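Local structure of heme-binding protein HutZ (Vibrio cholerae, 3TGV) at residues 44-49 / 54-59; 62-67 / 125-130. The protein binds heme and probably degrades it to biliverdin beta and delta with release of the iron. The protein carries 1 engineered substitution. All coordinates share one frame; numbering follows the deposited sequence.

Contact 1 of 2, residues 44-49 / 54-59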
loop_
_atom_site.group_PDB
_atom_site.type_symbol
_atom_site.label_atom_id
_atom_site.label_comp_id
_atom_site.label_asym_id
_atom_site.label_seq_id
_atom_site.Cartn_x
_atom_site.Cartn_y
_atom_site.Cartn_z
ATOM N N VAL A 44 -3.233 -8.901 -11.895
ATOM C CA VAL A 44 -2.475 -7.683 -12.158
ATOM C C VAL A 44 -1.502 -7.905 -13.308
ATOM O O VAL A 44 -0.978 -9.005 -13.478
ATOM C CB VAL A 44 -1.692 -7.228 -10.922
ATOM C CG1 VAL A 44 -2.662 -6.858 -9.794
ATOM C CG2 VAL A 44 -0.717 -8.318 -10.482
ATOM N N LEU A 45 -1.271 -6.850 -14.084
ATOM C CA LEU A 45 -0.378 -6.892 -15.240
ATOM C C LEU A 45 0.780 -5.939 -14.983
ATOM O O LEU A 45 0.635 -4.729 -15.128
ATOM C CB LEU A 45 -1.126 -6.472 -16.507
ATOM C CG LEU A 45 -0.343 -6.503 -17.829
ATOM C CD1 LEU A 45 0.145 -7.913 -18.123
ATOM C CD2 LEU A 45 -1.178 -5.971 -18.982
ATOM N N ILE A 46 1.929 -6.494 -14.609
ATOM C CA ILE A 46 3.015 -5.697 -14.062
ATOM C C ILE A 46 4.375 -5.973 -14.727
ATOM O O ILE A 46 4.569 -6.990 -15.398
ATOM C CB ILE A 46 3.138 -5.900 -12.536
ATOM C CG1 ILE A 46 3.413 -7.368 -12.218
ATOM C CG2 ILE A 46 1.880 -5.420 -11.845
ATOM C CD1 ILE A 46 3.730 -7.640 -10.749
ATOM N N SER A 47 5.316 -5.066 -14.505
ATOM C CA SER A 47 6.597 -5.099 -15.197
ATOM C C SER A 47 7.686 -5.852 -14.439
ATOM O O SER A 47 7.957 -5.569 -13.275
ATOM C CB SER A 47 7.052 -3.670 -15.502
ATOM O OG SER A 47 8.286 -3.652 -16.195
ATOM N N HIS A 48 8.326 -6.797 -15.126
ATOM C CA HIS A 48 9.455 -7.539 -14.573
ATOM C C HIS A 48 10.608 -6.614 -14.198
ATOM O O HIS A 48 11.471 -6.973 -13.392
ATOM C CB HIS A 48 9.934 -8.600 -15.565
ATOM C CG HIS A 48 11.001 -9.496 -15.017
ATOM N ND1 HIS A 48 12.346 -9.281 -15.248
ATOM C CD2 HIS A 48 10.924 -10.598 -14.236
ATOM C CE1 HIS A 48 13.047 -10.220 -14.635
ATOM N NE2 HIS A 48 12.208 -11.030 -14.015
ATOM N N ILE A 49 10.632 -5.420 -14.772
ATOM C CA ILE A 49 11.636 -4.445 -14.358
ATOM C C ILE A 49 11.454 -4.007 -12.894
ATOM O O ILE A 49 12.423 -3.715 -12.193
ATOM C CB ILE A 49 11.674 -3.247 -15.293
ATOM C CG1 ILE A 49 12.078 -3.711 -16.699
ATOM C CG2 ILE A 49 12.668 -2.205 -14.782
ATOM C CD1 ILE A 49 11.967 -2.632 -17.754
ATOM N N ARG A 54 9.376 -9.283 -9.875
ATOM C CA ARG A 54 10.461 -10.211 -9.597
ATOM C C ARG A 54 10.257 -10.925 -8.263
ATOM O O ARG A 54 10.617 -12.093 -8.104
ATOM C CB ARG A 54 11.802 -9.485 -9.620
ATOM C CG ARG A 54 12.309 -9.173 -11.026
ATOM C CD ARG A 54 13.590 -8.357 -10.971
ATOM N NE ARG A 54 13.344 -6.925 -10.824
ATOM C CZ ARG A 54 13.837 -6.173 -9.844
ATOM N NH1 ARG A 54 14.611 -6.716 -8.913
ATOM N NH2 ARG A 54 13.569 -4.875 -9.799
ATOM N N ASN A 55 9.673 -10.225 -7.299
ATOM C CA ASN A 55 9.313 -10.857 -6.027
ATOM C C ASN A 55 8.255 -11.940 -6.187
ATOM O O ASN A 55 8.431 -13.048 -5.700
ATOM C CB ASN A 55 8.853 -9.823 -5.003
ATOM C CG ASN A 55 9.992 -9.002 -4.467
ATOM O OD1 ASN A 55 11.135 -9.219 -4.826
ATOM N ND2 ASN A 55 9.685 -8.044 -3.611
ATOM N N LEU A 56 7.158 -11.635 -6.873
ATOM C CA LEU A 56 6.096 -12.633 -7.010
ATOM C C LEU A 56 6.581 -13.858 -7.785
ATOM O O LEU A 56 6.039 -14.954 -7.625
ATOM C CB LEU A 56 4.856 -12.040 -7.673
ATOM C CG LEU A 56 4.065 -11.034 -6.838
ATOM C CD1 LEU A 56 3.022 -10.360 -7.711
ATOM C CD2 LEU A 56 3.422 -11.694 -5.623
ATOM N N GLU A 57 7.603 -13.658 -8.620
ATOM C CA GLU A 57 8.221 -14.740 -9.381
ATOM C C GLU A 57 8.945 -15.744 -8.502
ATOM O O GLU A 57 8.854 -16.944 -8.718
ATOM C CB GLU A 57 9.247 -14.183 -10.359
ATOM C CG GLU A 57 8.771 -14.126 -11.779
ATOM C CD GLU A 57 9.920 -14.017 -12.750
ATOM O OE1 GLU A 57 10.931 -13.362 -12.403
ATOM O OE2 GLU A 57 9.819 -14.594 -13.854
ATOM N N VAL A 58 9.702 -15.242 -7.536
ATOM C CA VAL A 58 10.547 -16.098 -6.718
ATOM C C VAL A 58 9.876 -16.523 -5.416
ATOM O O VAL A 58 10.185 -17.580 -4.867
ATOM C CB VAL A 58 11.895 -15.415 -6.398
ATOM C CG1 VAL A 58 11.675 -14.022 -5.850
ATOM C CG2 VAL A 58 12.682 -16.249 -5.411
ATOM N N ASN A 59 8.950 -15.701 -4.931
ATOM C CA ASN A 59 8.347 -15.901 -3.627
ATOM C C ASN A 59 6.871 -15.523 -3.718
ATOM O O ASN A 59 6.507 -14.365 -3.523
ATOM C CB ASN A 59 9.071 -15.037 -2.595
ATOM C CG ASN A 59 8.655 -15.357 -1.178
ATOM O OD1 ASN A 59 7.541 -15.824 -0.945
ATOM N ND2 ASN A 59 9.548 -15.109 -0.219
#

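Contact 2 of 2, residues 62-67 / 125-130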
loop_
_atom_site.group_PDB
_atom_site.type_symbol
_atom_site.label_atom_id
_atom_site.label_comp_id
_atom_site.label_asym_id
_atom_site.label_seq_id
_atom_site.Cartn_x
_atom_site.Cartn_y
_atom_site.Cartn_z
ATOM N N VAL A 62 1.701 -12.778 -1.318
ATOM C CA VAL A 62 1.396 -11.360 -1.384
ATOM C C VAL A 62 0.382 -11.018 -0.310
ATOM O O VAL A 62 -0.506 -11.808 -0.028
ATOM C CB VAL A 62 0.669 -11.006 -2.676
ATOM C CG1 VAL A 62 1.073 -9.624 -3.136
ATOM C CG2 VAL A 62 0.920 -12.052 -3.722
ATOM N N SER A 63 0.500 -9.828 0.256
ATOM C CA SER A 63 -0.569 -9.263 1.056
ATOM C C SER A 63 -1.217 -8.165 0.205
ATOM O O SER A 63 -0.523 -7.305 -0.346
ATOM C CB SER A 63 -0.030 -8.745 2.395
ATOM O OG SER A 63 -1.046 -8.158 3.196
ATOM N N ILE A 64 -2.540 -8.224 0.063
ATOM C CA ILE A 64 -3.273 -7.326 -0.837
ATOM C C ILE A 64 -4.213 -6.380 -0.085
ATOM O O ILE A 64 -4.880 -6.780 0.876
ATOM C CB ILE A 64 -4.112 -8.133 -1.834
ATOM C CG1 ILE A 64 -3.202 -8.945 -2.758
ATOM C CG2 ILE A 64 -5.034 -7.212 -2.640
ATOM C CD1 ILE A 64 -3.918 -10.043 -3.501
ATOM N N MET A 65 -4.264 -5.127 -0.512
ATOM C CA MET A 65 -5.186 -4.164 0.088
ATOM C C MET A 65 -5.864 -3.295 -0.962
ATOM O O MET A 65 -5.217 -2.765 -1.876
ATOM C CB MET A 65 -4.471 -3.287 1.120
ATOM C CG MET A 65 -5.350 -2.206 1.719
ATOM S SD MET A 65 -4.575 -1.316 3.090
ATOM C CE MET A 65 -3.183 -0.585 2.238
ATOM N N MET A 66 -7.173 -3.168 -0.824
ATOM C CA MET A 66 -7.975 -2.279 -1.646
ATOM C C MET A 66 -8.483 -1.200 -0.682
ATOM O O MET A 66 -9.119 -1.513 0.329
ATOM C CB MET A 66 -9.120 -3.094 -2.250
ATOM C CG MET A 66 -9.961 -2.426 -3.314
ATOM S SD MET A 66 -11.338 -3.513 -3.804
ATOM C CE MET A 66 -10.461 -5.010 -4.199
ATOM N N ILE A 67 -8.176 0.063 -0.962
ATOM C CA ILE A 67 -8.399 1.131 0.016
ATOM C C ILE A 67 -8.950 2.436 -0.578
ATOM O O ILE A 67 -8.599 2.818 -1.705
ATOM C CB ILE A 67 -7.090 1.429 0.804
ATOM C CG1 ILE A 67 -7.356 2.436 1.920
ATOM C CG2 ILE A 67 -5.962 1.902 -0.152
ATOM C CD1 ILE A 67 -6.283 2.443 2.982
ATOM N N PHE A 125 -0.098 -11.836 -13.461
ATOM C CA PHE A 125 -0.148 -12.699 -12.284
ATOM C C PHE A 125 -1.577 -12.908 -11.808
ATOM O O PHE A 125 -2.332 -11.952 -11.672
ATOM C CB PHE A 125 0.690 -12.128 -11.132
ATOM C CG PHE A 125 2.179 -12.211 -11.352
ATOM C CD1 PHE A 125 2.909 -13.277 -10.849
ATOM C CD2 PHE A 125 2.841 -11.224 -12.051
ATOM C CE1 PHE A 125 4.275 -13.358 -11.045
ATOM C CE2 PHE A 125 4.204 -11.300 -12.252
ATOM C CZ PHE A 125 4.921 -12.369 -11.750
ATOM N N ARG A 126 -1.937 -14.164 -11.568
ATOM C CA ARG A 126 -3.181 -14.485 -10.871
ATOM C C ARG A 126 -2.953 -14.530 -9.367
ATOM O O ARG A 126 -2.018 -15.172 -8.895
ATOM C CB ARG A 126 -3.743 -15.829 -11.333
ATOM C CG ARG A 126 -4.633 -16.462 -10.284
ATOM C CD ARG A 126 -5.731 -17.332 -10.862
ATOM N NE ARG A 126 -5.246 -18.629 -11.311
ATOM C CZ ARG A 126 -5.975 -19.740 -11.283
ATOM N NH1 ARG A 126 -7.220 -19.713 -10.814
ATOM N NH2 ARG A 126 -5.459 -20.884 -11.721
ATOM N N LEU A 127 -3.805 -13.849 -8.610
ATOM C CA LEU A 127 -3.669 -13.835 -7.161
ATOM C C LEU A 127 -4.907 -14.433 -6.523
ATOM O O LEU A 127 -6.014 -13.944 -6.738
ATOM C CB LEU A 127 -3.482 -12.407 -6.664
ATOM C CG LEU A 127 -2.539 -11.548 -7.492
ATOM C CD1 LEU A 127 -2.549 -10.143 -6.939
ATOM C CD2 LEU A 127 -1.141 -12.129 -7.480
ATOM N N GLN A 128 -4.707 -15.477 -5.723
ATOM C CA GLN A 128 -5.805 -16.229 -5.119
ATOM C C GLN A 128 -5.747 -16.186 -3.602
ATOM O O GLN A 128 -4.773 -16.641 -2.998
ATOM C CB GLN A 128 -5.775 -17.682 -5.592
ATOM C CG GLN A 128 -5.670 -17.819 -7.096
ATOM C CD GLN A 128 -5.794 -19.248 -7.562
ATOM O OE1 GLN A 128 -4.791 -19.921 -7.822
ATOM N NE2 GLN A 128 -7.028 -19.723 -7.680
ATOM N N PRO A 129 -6.799 -15.631 -2.981
ATOM C CA PRO A 129 -6.925 -15.464 -1.523
ATOM C C PRO A 129 -6.901 -16.791 -0.797
ATOM O O PRO A 129 -7.393 -17.779 -1.344
ATOM C CB PRO A 129 -8.300 -14.805 -1.357
ATOM C CG PRO A 129 -9.032 -15.086 -2.626
ATOM C CD PRO A 129 -7.974 -15.118 -3.701
ATOM N N GLU A 130 -6.361 -16.823 0.419
ATOM C CA GLU A 130 -6.252 -18.096 1.127
ATOM C C GLU A 130 -6.581 -18.102 2.623
ATOM O O GLU A 130 -7.090 -19.097 3.145
ATOM C CB GLU A 130 -4.865 -18.692 0.902
ATOM C CG GLU A 130 -4.860 -20.203 0.899
ATOM C CD GLU A 130 -3.700 -20.760 0.108
ATOM O OE1 GLU A 130 -2.574 -20.793 0.653
ATOM O OE2 GLU A 130 -3.916 -21.150 -1.061
#

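Contact 1 of 2, residues 44-49 / 54-59
Arg54 NH2 donates to Ile49 O at 2.9 Å with a nearly straight N-H...O angle of 161°, although the nitrogen lies well above the carbonyl plane and off its lone pairs. On the same edge of the guanidinium, Arg54 NE reaches His48 O at 3.2 Å, a more bent bond (141°). Both acceptors lie close to the guanidinium plane, so two successive carbonyls just after strand 41-47 are met by adjacent N-H groups. A bend at chi3 of -84° swings the arginine head back to these carbonyls. In the same turn Ser47 OG accepts from Ile49 N at 3.3 Å, an ST turn that marks the strand-to-helix connection.

The aliphatic part of the same chain serves the histidine. Arg54 CG sits over one face of the His48 ring, 3.8 Å from its centroid, in a CH-pi contact displaced toward the rim. Glu57 approaches the ring in plane at its edge: His48 NE2 donates weakly to Glu57 OE1 at 3.1 Å, with the carboxylate turned almost perpendicular to the ring.

Deeper in, Ile46 CD1 meets Leu56 CD1 at 4.1 Å, and both side chains also rest on Phe125 of strand 122-129.

The contact thus divides into an apolar inner part and a polar outer part. Two bonds to backbone acceptors should restrict rotation of the guanidinium, joining helix 51-58 to the loop that leads into it.

Contact 2 of 2, residues 62-67 / 125-130
Leu127 carries its half of this contact alone, and it meets Ile64 from its first side-chain atom onward. Leu127 CB already lies 4.0 Å from Ile64 CD1. The next atom, Leu127 CG, stands slightly farther from that methyl, at 4.5 Å, and there the chain forks. One branch, Leu127 CD1, makes the closest approach between the segments, 3.7 Å to Ile64 CD1. The other, Leu127 CD2, turns to Val62 and comes within 4.3 Å of Val62 CG2, a looser touch. One leucine therefore spans two residues of strand 61-67 that are two apart in sequence and point to the same side.

The torsions account for this division. With chi2 at 175°, CD1 continues the zigzag of the leucine anti to CA, and CD2 is left to diverge from it. Ile64 is likewise extended at chi2 (164°), which puts CD1, its outermost atom, against the leucine; the two side chains meet at a slant.

The backbones stay well apart, with 8.1 Å between Val62 CA and Leu127 CA, and no hydrogen bond joins the segments. Instead, each strand pairs with strand 81-91, so the curled sheet brings their inward side chains together across its concave interior, as expected of the split barrel of this FMN-binding clan. Ala86 and Ala88 of strand 81-91 touch Ile64 and Leu127 respectively, while Ser63, Met65 and Ile67 alternate to the other side of their strand and reach the second subunit.

All three touching residues are buried and purely aliphatic. No directional bond acts between them, so the contact adds dispersion and exclusion of water to a placement set mainly by the shared pairing with strand 81-91.

Overall arrangement
From the N terminus, the chain passes strands 16-22 and 28-38 before strand 41-47 opens contact 1, which closes after a gap of four residues as helix 51-58 folds back on the strand's end. Strand 61-67 follows directly and opens contact 2; 57 intervening residues, including strand 81-91 and helix 96-109, pass before strand 122-129 closes it. The two loops are in series, neither nested nor crossed. Their centres are 13 Å apart, yet they adjoin: strands 41-47 and 122-129 are neighbours in the sheet, and Val44 O and Phe125 N probably hydrogen-bond. The partly buried helix edge is thereby continuous with the buried interior of the sheet.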